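Local coordinates for amorpha-4,11-diene synthase (Artemisia annua, PDB 4GAX), which probably catalyses the metal-dependent cyclisation of farnesyl diphosphate to a sesquiterpene, as a plant terpene synthase engineered for study of its product specificity, at residues A[82-85]-A[86-90]; A[367-371]-A[372-376]; A[388-391]-A[392-395]; A[547-550]-A[551-555]. All coordinates share one frame; numbering follows the deposited sequence.

Contact 1 (A[82-85]-A[86-90]); sequences KLVD and EIQRL
The carboxylate of D85 and the guanidinium of R89 run side by side with their planes 53° apart, D85 OD2 lying at the edge of the guanidinium and near its plane. This is the i to i+4 spacing of an alpha-helix, here helix 77-89 of the N-terminal terpene synthase domain, yet the pair makes no salt bridge: D85 OD2 and R89 NH1 stay 4.3 Å apart. Real touching falls to the aliphatic arm, R89 CD resting 3.3 Å from D85 OD1. Both charges are instead engaged with other helices, D85 OD1 by R125 and R89 NH2 by E222, which ties this face of the helix to its surroundings. The carboxylate of E86 tells the opposite story. K82 NZ meets E86 OE2 at 2.8 Å in a hydrogen-bonded salt bridge, E86 OE2 accepting through its anti lone pair, turned away from OE1. The lysine, with CG opposite its own backbone N (chi1 -170°), bends at chi2 and chi4, bringing the ammonium across to the E86 carboxylate. With an alanine at E86, K82 would probably lose its mate within the helix and be freer to turn, keeping a long, weak ion pair with E158. On the apolar side, L83 CG and I87 CD1 pack 4.0 Å apart, and both leucine and isoleucine also meet L67 and L240. V84 CG1 lies 3.8 Å from Q88 NE2, two side chains pointing the same way. A water bridges the two side chains D85 and Q88, donating to D85 OD1 and to Q88 OE1, 2.8 Å from each.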
loop_
_atom_site.group_PDB
_atom_site.type_symbol
_atom_site.label_atom_id
_atom_site.label_comp_id
_atom_site.label_asym_id
_atom_site.label_seq_id
_atom_site.Cartn_x
_atom_site.Cartn_y
_atom_site.Cartn_z
ATOM N N LYS A 82 -19.933 -2.415 -13.142
ATOM C CA LYS A 82 -20.418 -2.555 -11.772
ATOM C C LYS A 82 -20.011 -3.898 -11.169
ATOM O O LYS A 82 -19.645 -3.978 -9.984
ATOM C CB LYS A 82 -21.937 -2.377 -11.716
ATOM C CG LYS A 82 -22.499 -2.276 -10.305
ATOM C CD LYS A 82 -21.713 -1.251 -9.476
ATOM C CE LYS A 82 -22.473 -0.811 -8.221
ATOM N NZ LYS A 82 -22.531 -1.861 -7.161
ATOM N N LEU A 83 -20.088 -4.954 -11.974
ATOM C CA LEU A 83 -19.710 -6.287 -11.507
ATOM C C LEU A 83 -18.217 -6.332 -11.214
ATOM O O LEU A 83 -17.793 -6.909 -10.203
ATOM C CB LEU A 83 -20.034 -7.319 -12.586
ATOM C CG LEU A 83 -19.783 -8.797 -12.281
ATOM C CD1 LEU A 83 -20.422 -9.187 -10.960
ATOM C CD2 LEU A 83 -20.388 -9.639 -13.411
ATOM N N VAL A 84 -17.421 -5.730 -12.102
ATOM C CA VAL A 84 -15.972 -5.666 -11.913
ATOM C C VAL A 84 -15.680 -4.935 -10.607
ATOM O O VAL A 84 -14.891 -5.396 -9.783
ATOM C CB VAL A 84 -15.275 -4.940 -13.098
ATOM C CG1 VAL A 84 -13.826 -4.614 -12.763
ATOM C CG2 VAL A 84 -15.353 -5.781 -14.379
ATOM N N ASP A 85 -16.337 -3.800 -10.406
ATOM C CA ASP A 85 -16.145 -3.037 -9.165
ATOM C C ASP A 85 -16.466 -3.872 -7.915
ATOM O O ASP A 85 -15.774 -3.807 -6.897
ATOM C CB ASP A 85 -17.054 -1.816 -9.195
ATOM C CG ASP A 85 -16.913 -0.948 -7.976
ATOM O OD1 ASP A 85 -15.766 -0.629 -7.595
ATOM O OD2 ASP A 85 -17.958 -0.551 -7.409
ATOM N N GLU A 86 -17.541 -4.646 -7.971
ATOM C CA GLU A 86 -17.942 -5.420 -6.801
ATOM C C GLU A 86 -16.926 -6.533 -6.538
ATOM O O GLU A 86 -16.531 -6.785 -5.389
ATOM C CB GLU A 86 -19.338 -5.984 -7.015
ATOM C CG GLU A 86 -20.395 -4.910 -7.032
ATOM C CD GLU A 86 -21.734 -5.441 -7.496
ATOM O OE1 GLU A 86 -21.807 -6.658 -7.791
ATOM O OE2 GLU A 86 -22.703 -4.647 -7.568
ATOM N N ILE A 87 -16.479 -7.183 -7.606
ATOM C CA ILE A 87 -15.460 -8.222 -7.455
ATOM C C ILE A 87 -14.186 -7.630 -6.828
ATOM O O ILE A 87 -13.584 -8.236 -5.941
ATOM C CB ILE A 87 -15.147 -8.884 -8.810
ATOM C CG1 ILE A 87 -16.382 -9.637 -9.305
ATOM C CG2 ILE A 87 -13.943 -9.828 -8.688
ATOM C CD1 ILE A 87 -16.281 -10.100 -10.791
ATOM N N GLN A 88 -13.796 -6.435 -7.265
ATOM C CA GLN A 88 -12.568 -5.814 -6.774
ATOM C C GLN A 88 -12.705 -5.414 -5.309
ATOM O O GLN A 88 -11.821 -5.673 -4.486
ATOM C CB GLN A 88 -12.202 -4.582 -7.625
ATOM C CG GLN A 88 -11.680 -4.916 -9.024
ATOM C CD GLN A 88 -11.448 -3.660 -9.874
ATOM O OE1 GLN A 88 -12.001 -2.595 -9.595
ATOM N NE2 GLN A 88 -10.628 -3.785 -10.908
ATOM N N ARG A 89 -13.812 -4.761 -4.984
ATOM C CA ARG A 89 -14.034 -4.317 -3.615
ATOM C C ARG A 89 -14.306 -5.467 -2.660
ATOM O O ARG A 89 -14.020 -5.363 -1.458
ATOM C CB ARG A 89 -15.169 -3.290 -3.578
ATOM C CG ARG A 89 -14.880 -2.076 -4.489
ATOM C CD ARG A 89 -15.971 -1.051 -4.357
ATOM N NE ARG A 89 -15.920 -0.420 -3.048
ATOM C CZ ARG A 89 -16.558 0.704 -2.736
ATOM N NH1 ARG A 89 -17.324 1.310 -3.638
ATOM N NH2 ARG A 89 -16.431 1.223 -1.520
ATOM N N LEU A 90 -14.879 -6.556 -3.177
ATOM C CA LEU A 90 -15.084 -7.747 -2.335
ATOM C C LEU A 90 -13.775 -8.522 -2.083
ATOM O O LEU A 90 -13.731 -9.469 -1.272
ATOM C CB LEU A 90 -16.137 -8.682 -2.937
ATOM C CG LEU A 90 -17.572 -8.143 -2.870
ATOM C CD1 LEU A 90 -18.512 -9.035 -3.710
ATOM C CD2 LEU A 90 -18.033 -8.085 -1.419
HETATM O O HOH W 1 -12.978 -0.974 -7.472
#

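Contact 2 (A[367-371]-A[372-376]); sequences ILAKE and GKTNI
L368 meets K373 twice over, through backbone and through side chain, as helix 351-370 ends and the chain turns into helix 374-399. L368 O accepts from K373 N at 2.7 Å, the donor standing above the carbonyl plane and not on a lone pair. The leucine CB lies 4.2 Å from K373 CB, the apolar touch that commonly accompanies a Schellman motif, while L368 CD1 approaches I376 CG2 at 4.3 Å; leucine and isoleucine both reach L428 of helix 419-429. A369 follows, its carbonyl oxygen taking a weak bond from G372 N, 3.1 Å away. This is the second, inner bond of the motif. The same alanine is brushed by T374 OG1, 3.3 Å from A369 CA. Next, E371 brings its CB to 3.9 Å from K373 CD, the lysine bending at chi2 so that its tail runs past E371. Their charged ends, E371 OE1 and K373 NZ, remain 4.3 Å apart, beyond a salt bridge, where any attraction is probably weak. The turn is eased by G372, whose phi of 75° favours glycine; a CB placed there would come too close to E371 O. K373 then sits at the N-cap position of the next helix. On this exposed surface, the chemistry implies a bend fixed chiefly by glycine geometry and main-chain bonds.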
loop_
_atom_site.group_PDB
_atom_site.type_symbol
_atom_site.label_atom_id
_atom_site.label_comp_id
_atom_site.label_asym_id
_atom_site.label_seq_id
_atom_site.Cartn_x
_atom_site.Cartn_y
_atom_site.Cartn_z
ATOM N N ILE A 367 18.358 -18.895 -4.244
ATOM C CA ILE A 367 17.079 -19.128 -4.916
ATOM C C ILE A 367 17.088 -18.519 -6.315
ATOM O O ILE A 367 16.710 -19.184 -7.291
ATOM C CB ILE A 367 15.888 -18.574 -4.090
ATOM C CG1 ILE A 367 15.614 -19.477 -2.884
ATOM C CG2 ILE A 367 14.632 -18.465 -4.944
ATOM C CD1 ILE A 367 14.632 -18.877 -1.853
ATOM N N LEU A 368 17.539 -17.266 -6.419
ATOM C CA LEU A 368 17.576 -16.583 -7.709
ATOM C C LEU A 368 18.614 -17.174 -8.659
ATOM O O LEU A 368 18.346 -17.294 -9.855
ATOM C CB LEU A 368 17.776 -15.070 -7.548
ATOM C CG LEU A 368 16.577 -14.410 -6.870
ATOM C CD1 LEU A 368 16.776 -12.897 -6.731
ATOM C CD2 LEU A 368 15.307 -14.709 -7.646
ATOM N N ALA A 369 19.786 -17.548 -8.140
ATOM C CA ALA A 369 20.806 -18.172 -8.986
ATOM C C ALA A 369 20.286 -19.463 -9.634
ATOM O O ALA A 369 20.628 -19.781 -10.781
ATOM C CB ALA A 369 22.081 -18.443 -8.194
ATOM N N LYS A 370 19.460 -20.203 -8.896
ATOM C CA LYS A 370 18.916 -21.457 -9.404
ATOM C C LYS A 370 17.927 -21.184 -10.543
ATOM O O LYS A 370 17.921 -21.888 -11.556
ATOM C CB LYS A 370 18.270 -22.266 -8.274
ATOM C CG LYS A 370 17.313 -23.347 -8.758
ATOM C CD LYS A 370 17.711 -24.734 -8.279
ATOM C CE LYS A 370 16.834 -25.802 -8.944
ATOM N NZ LYS A 370 16.110 -26.670 -7.966
ATOM N N GLU A 371 17.127 -20.130 -10.389
ATOM C CA GLU A 371 16.193 -19.695 -11.434
ATOM C C GLU A 371 16.892 -18.955 -12.581
ATOM O O GLU A 371 16.243 -18.498 -13.518
ATOM C CB GLU A 371 15.060 -18.848 -10.827
ATOM C CG GLU A 371 13.960 -19.700 -10.169
ATOM C CD GLU A 371 13.183 -18.976 -9.066
ATOM O OE1 GLU A 371 13.296 -17.735 -8.942
ATOM O OE2 GLU A 371 12.454 -19.661 -8.310
ATOM N N GLY A 372 18.215 -18.851 -12.500
ATOM C CA GLY A 372 19.012 -18.181 -13.514
ATOM C C GLY A 372 18.904 -16.665 -13.449
ATOM O O GLY A 372 19.110 -15.977 -14.451
ATOM N N LYS A 373 18.600 -16.138 -12.266
ATOM C CA LYS A 373 18.354 -14.705 -12.129
ATOM C C LYS A 373 19.337 -13.996 -11.206
ATOM O O LYS A 373 18.949 -13.120 -10.430
ATOM C CB LYS A 373 16.923 -14.466 -11.667
ATOM C CG LYS A 373 15.909 -14.752 -12.770
ATOM C CD LYS A 373 14.589 -15.247 -12.221
ATOM C CE LYS A 373 13.686 -15.678 -13.380
ATOM N NZ LYS A 373 12.451 -16.367 -12.902
ATOM N N THR A 374 20.602 -14.387 -11.301
ATOM C CA THR A 374 21.661 -13.778 -10.511
ATOM C C THR A 374 21.802 -12.290 -10.811
ATOM O O THR A 374 22.087 -11.491 -9.910
ATOM C CB THR A 374 22.980 -14.528 -10.729
ATOM O OG1 THR A 374 22.851 -15.843 -10.174
ATOM C CG2 THR A 374 24.153 -13.816 -10.065
ATOM N N ASN A 375 21.575 -11.910 -12.068
ATOM C CA ASN A 375 21.671 -10.501 -12.451
ATOM C C ASN A 375 20.619 -9.659 -11.754
ATOM O O ASN A 375 20.888 -8.526 -11.370
ATOM C CB ASN A 375 21.597 -10.328 -13.969
ATOM C CG ASN A 375 22.809 -10.913 -14.672
ATOM O OD1 ASN A 375 23.929 -10.875 -14.145
ATOM N ND2 ASN A 375 22.593 -11.472 -15.859
ATOM N N ILE A 376 19.426 -10.223 -11.584
ATOM C CA ILE A 376 18.375 -9.554 -10.827
ATOM C C ILE A 376 18.750 -9.501 -9.346
ATOM O O ILE A 376 18.522 -8.488 -8.682
ATOM C CB ILE A 376 16.994 -10.217 -11.072
ATOM C CG1 ILE A 376 16.352 -9.606 -12.322
ATOM C CG2 ILE A 376 16.056 -10.050 -9.873
ATOM C CD1 ILE A 376 15.805 -10.627 -13.290
#

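Contact 3 (A[388-391]-A[392-395]); sequences VRNL and MVEA
Main-chain bonds join V388 and R389 to the next turn of helix 374-399: M392 N reaches V388 O, and V393 N reaches R389 O, each at 2.9 Å. The two that follow are weak, E394 N to N390 O and A395 N to L391 O, both 3.3 Å. Among apolar and mixed contacts, L391 and E394 lie side by side, L391 CD2 being 3.4 Å from E394 OE2. E394 CG stands between its backbone N and carbonyl carbon (chi1 43°), which brings this methylene to 3.2 Å from L391 O. An alanine in place of E394 would remove that methylene and the carboxylate beside L391 CD2, and would probably leave the leucine methyl and T416 less closely packed. N390 OD1 and V393 CG2 approach to 4.0 Å, again pointing the same way. N390 ND2 bonds to D386 O. Apolar V388, L391 and M392 pack on helices 299-322 and 325-337, the former bearing the aspartate-rich DDxxD motif of class I terpene synthases. R389 forms salt bridges with E336 of helix 325-337 and with E382 and D386 of its own helix; the chemistry implies that these acids probably stabilise its positive charge.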
loop_
_atom_site.group_PDB
_atom_site.type_symbol
_atom_site.label_atom_id
_atom_site.label_comp_id
_atom_site.label_asym_id
_atom_site.label_seq_id
_atom_site.Cartn_x
_atom_site.Cartn_y
_atom_site.Cartn_z
ATOM N N VAL A 388 22.332 1.446 3.100
ATOM C CA VAL A 388 23.240 1.555 4.239
ATOM C C VAL A 388 24.239 2.696 4.040
ATOM O O VAL A 388 24.541 3.441 4.976
ATOM C CB VAL A 388 23.981 0.235 4.486
ATOM C CG1 VAL A 388 24.763 0.292 5.781
ATOM C CG2 VAL A 388 22.972 -0.909 4.516
ATOM N N ARG A 389 24.747 2.811 2.817
ATOM C CA ARG A 389 25.651 3.883 2.413
ATOM C C ARG A 389 25.101 5.227 2.820
ATOM O O ARG A 389 25.793 6.036 3.432
ATOM C CB ARG A 389 25.748 3.895 0.894
ATOM C CG ARG A 389 27.118 3.710 0.340
ATOM C CD ARG A 389 27.010 3.560 -1.153
ATOM N NE ARG A 389 27.463 2.246 -1.598
ATOM C CZ ARG A 389 26.945 1.590 -2.628
ATOM N NH1 ARG A 389 25.934 2.127 -3.314
ATOM N NH2 ARG A 389 27.439 0.401 -2.966
ATOM N N ASN A 390 23.844 5.472 2.468
ATOM C CA ASN A 390 23.259 6.783 2.720
ATOM C C ASN A 390 22.911 6.991 4.192
ATOM O O ASN A 390 22.874 8.127 4.666
ATOM C CB ASN A 390 22.073 7.055 1.788
ATOM C CG ASN A 390 22.522 7.360 0.366
ATOM O OD1 ASN A 390 22.822 8.509 0.026
ATOM N ND2 ASN A 390 22.582 6.327 -0.468
ATOM N N LEU A 391 22.666 5.897 4.913
ATOM C CA LEU A 391 22.594 5.991 6.369
ATOM C C LEU A 391 23.945 6.478 6.902
ATOM O O LEU A 391 23.996 7.261 7.850
ATOM C CB LEU A 391 22.206 4.654 7.010
ATOM C CG LEU A 391 20.736 4.228 6.907
ATOM C CD1 LEU A 391 20.520 2.857 7.527
ATOM C CD2 LEU A 391 19.812 5.256 7.563
ATOM N N MET A 392 25.036 6.041 6.271
ATOM C CA MET A 392 26.378 6.439 6.708
ATOM C C MET A 392 26.703 7.858 6.255
ATOM O O MET A 392 27.528 8.546 6.874
ATOM C CB MET A 392 27.443 5.475 6.195
ATOM C CG MET A 392 28.808 5.689 6.841
ATOM S SD MET A 392 28.729 5.420 8.627
ATOM C CE MET A 392 29.751 6.769 9.223
ATOM N N VAL A 393 26.060 8.290 5.173
ATOM C CA VAL A 393 26.191 9.670 4.720
ATOM C C VAL A 393 25.769 10.616 5.836
ATOM O O VAL A 393 26.518 11.532 6.201
ATOM C CB VAL A 393 25.342 9.951 3.460
ATOM C CG1 VAL A 393 25.054 11.449 3.318
ATOM C CG2 VAL A 393 26.037 9.411 2.218
ATOM N N GLU A 394 24.581 10.379 6.387
ATOM C CA GLU A 394 24.051 11.262 7.415
ATOM C C GLU A 394 24.747 11.107 8.767
ATOM O O GLU A 394 24.642 11.990 9.624
ATOM C CB GLU A 394 22.532 11.124 7.541
ATOM C CG GLU A 394 22.007 9.711 7.515
ATOM C CD GLU A 394 20.528 9.663 7.166
ATOM O OE1 GLU A 394 20.047 10.601 6.494
ATOM O OE2 GLU A 394 19.843 8.693 7.564
ATOM N N ALA A 395 25.459 9.996 8.960
ATOM C CA ALA A 395 26.255 9.834 10.170
ATOM C C ALA A 395 27.520 10.683 10.062
ATOM O O ALA A 395 27.997 11.240 11.057
ATOM C CB ALA A 395 26.602 8.367 10.393
#

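Contact 4 (A[547-550]-A[551-555]); sequences EEYK and NLVKS
N551 places CG beside its own backbone N, opposite the carbonyl carbon (chi1 -80°), which folds its amide back over the preceding turn; E547, with CG opposite its backbone N (chi1 -176°) and a bend at chi2, brings its carboxylate across that amide. The motif is the first turns of an alpha-helix, 547-557, the last helix of the chain. Its key acceptor is E547 O, gripped by two donors of one residue: N551 N at 2.9 Å and N551 ND2 at 3.1 Å, arriving from opposite faces of the carbonyl plane. The second bond is nearly straight, 172° at the hydrogen, with the acceptor lying in the plane of the asparagine amide, so it holds that group against rotation. E547 also draws in K550, whose NZ makes a weak, salt-bridging bond of 3.2 Å to E547 OE2. K550 then runs alongside K554, CD of the first 3.6 Å from CE of the second, so the aliphatic arms touch while the like-charged nitrogens stay 4.9 Å apart; the E547 carboxylate probably eases that proximity. The buried side is apolar. V553 CG2 comes obliquely to the Y549 ring, 3.7 Å from CE2, and F287 of helix 282-292 joins both, meeting the tyrosine ring edge-to-face. L552 touches V534 and I221, linking the helix to helices 519-535 and 219-232. One turn on, S555 OG donates to L552 O over 2.8 Å.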
loop_
_atom_site.group_PDB
_atom_site.type_symbol
_atom_site.label_atom_id
_atom_site.label_comp_id
_atom_site.label_asym_id
_atom_site.label_seq_id
_atom_site.Cartn_x
_atom_site.Cartn_y
_atom_site.Cartn_z
ATOM N N GLU A 547 -4.774 2.642 18.242
ATOM C CA GLU A 547 -5.897 1.705 18.202
ATOM C C GLU A 547 -6.345 1.484 16.757
ATOM O O GLU A 547 -6.755 0.383 16.382
ATOM C CB GLU A 547 -7.063 2.239 19.035
ATOM C CG GLU A 547 -8.266 1.296 19.140
ATOM C CD GLU A 547 -8.164 0.321 20.308
ATOM O OE1 GLU A 547 -9.179 -0.344 20.618
ATOM O OE2 GLU A 547 -7.074 0.217 20.914
ATOM N N GLU A 548 -6.251 2.539 15.953
ATOM C CA GLU A 548 -6.631 2.475 14.554
ATOM C C GLU A 548 -5.802 1.389 13.866
ATOM O O GLU A 548 -6.349 0.467 13.258
ATOM C CB GLU A 548 -6.427 3.840 13.888
ATOM C CG GLU A 548 -7.386 4.149 12.751
ATOM C CD GLU A 548 -7.436 5.637 12.399
ATOM O OE1 GLU A 548 -6.401 6.193 11.969
ATOM O OE2 GLU A 548 -8.516 6.253 12.556
ATOM N N TYR A 549 -4.483 1.485 13.999
ATOM C CA TYR A 549 -3.572 0.512 13.405
ATOM C C TYR A 549 -3.791 -0.883 13.996
ATOM O O TYR A 549 -3.753 -1.884 13.273
ATOM C CB TYR A 549 -2.121 0.963 13.616
ATOM C CG TYR A 549 -1.073 0.103 12.939
ATOM C CD1 TYR A 549 -0.490 0.498 11.738
ATOM C CD2 TYR A 549 -0.652 -1.096 13.510
ATOM C CE1 TYR A 549 0.476 -0.288 11.112
ATOM C CE2 TYR A 549 0.307 -1.885 12.901
ATOM C CZ TYR A 549 0.871 -1.479 11.709
ATOM O OH TYR A 549 1.827 -2.274 11.116
ATOM N N LYS A 550 -4.015 -0.950 15.307
ATOM C CA LYS A 550 -4.170 -2.243 15.968
ATOM C C LYS A 550 -5.378 -3.002 15.428
ATOM O O LYS A 550 -5.310 -4.208 15.184
ATOM C CB LYS A 550 -4.305 -2.091 17.480
ATOM C CG LYS A 550 -4.104 -3.409 18.229
ATOM C CD LYS A 550 -5.005 -3.522 19.446
ATOM C CE LYS A 550 -4.723 -2.432 20.465
ATOM N NZ LYS A 550 -5.611 -2.565 21.661
ATOM N N ASN A 551 -6.489 -2.302 15.240
ATOM C CA ASN A 551 -7.691 -2.989 14.789
ATOM C C ASN A 551 -7.675 -3.373 13.321
ATOM O O ASN A 551 -8.347 -4.326 12.928
ATOM C CB ASN A 551 -8.956 -2.223 15.168
ATOM C CG ASN A 551 -9.346 -2.451 16.616
ATOM O OD1 ASN A 551 -10.126 -3.358 16.933
ATOM N ND2 ASN A 551 -8.789 -1.640 17.508
ATOM N N LEU A 552 -6.910 -2.638 12.516
ATOM C CA LEU A 552 -6.699 -3.019 11.129
ATOM C C LEU A 552 -6.013 -4.378 11.092
ATOM O O LEU A 552 -6.404 -5.256 10.312
ATOM C CB LEU A 552 -5.839 -1.985 10.383
ATOM C CG LEU A 552 -6.449 -0.599 10.140
ATOM C CD1 LEU A 552 -5.449 0.290 9.427
ATOM C CD2 LEU A 552 -7.750 -0.674 9.342
ATOM N N VAL A 553 -4.995 -4.550 11.937
ATOM C CA VAL A 553 -4.268 -5.816 12.013
ATOM C C VAL A 553 -5.219 -6.945 12.410
ATOM O O VAL A 553 -5.229 -8.008 11.791
ATOM C CB VAL A 553 -3.095 -5.730 13.015
ATOM C CG1 VAL A 553 -2.390 -7.079 13.133
ATOM C CG2 VAL A 553 -2.120 -4.647 12.585
ATOM N N LYS A 554 -6.035 -6.713 13.434
ATOM C CA LYS A 554 -6.980 -7.741 13.870
ATOM C C LYS A 554 -8.020 -8.062 12.796
ATOM O O LYS A 554 -8.397 -9.223 12.617
ATOM C CB LYS A 554 -7.684 -7.328 15.165
ATOM C CG LYS A 554 -6.753 -7.156 16.354
ATOM C CD LYS A 554 -7.536 -7.289 17.662
ATOM C CE LYS A 554 -6.863 -6.528 18.791
ATOM N NZ LYS A 554 -7.594 -6.709 20.088
ATOM N N SER A 555 -8.470 -7.036 12.075
ATOM C CA SER A 555 -9.490 -7.238 11.056
ATOM C C SER A 555 -8.940 -8.075 9.905
ATOM O O SER A 555 -9.670 -8.831 9.262
ATOM C CB SER A 555 -10.036 -5.897 10.552
ATOM O OG SER A 555 -9.141 -5.286 9.640
#

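Overall arrangement
From the N terminus, contact 1 comes first, in the N-terminal domain, followed by contacts 2 and 3 in the metal-binding range and contact 4 on the last helix. They run in series: none nests in or crosses another, and each joins adjoining residues, so no long loop is closed. Contact 2 turns the chain from helix 351-370 into helix 374-399, along which contact 3 lies, their centres about 29 Å apart. Contacts 1 and 3 sit on opposite sides of the chain's centre, about 45 Å between centres. Contact 4 approaches contact 1 to about 11 Å at the nearest atoms, and both touch helix 219-232, which thus bridges the N-terminal domain and the C-terminal helix.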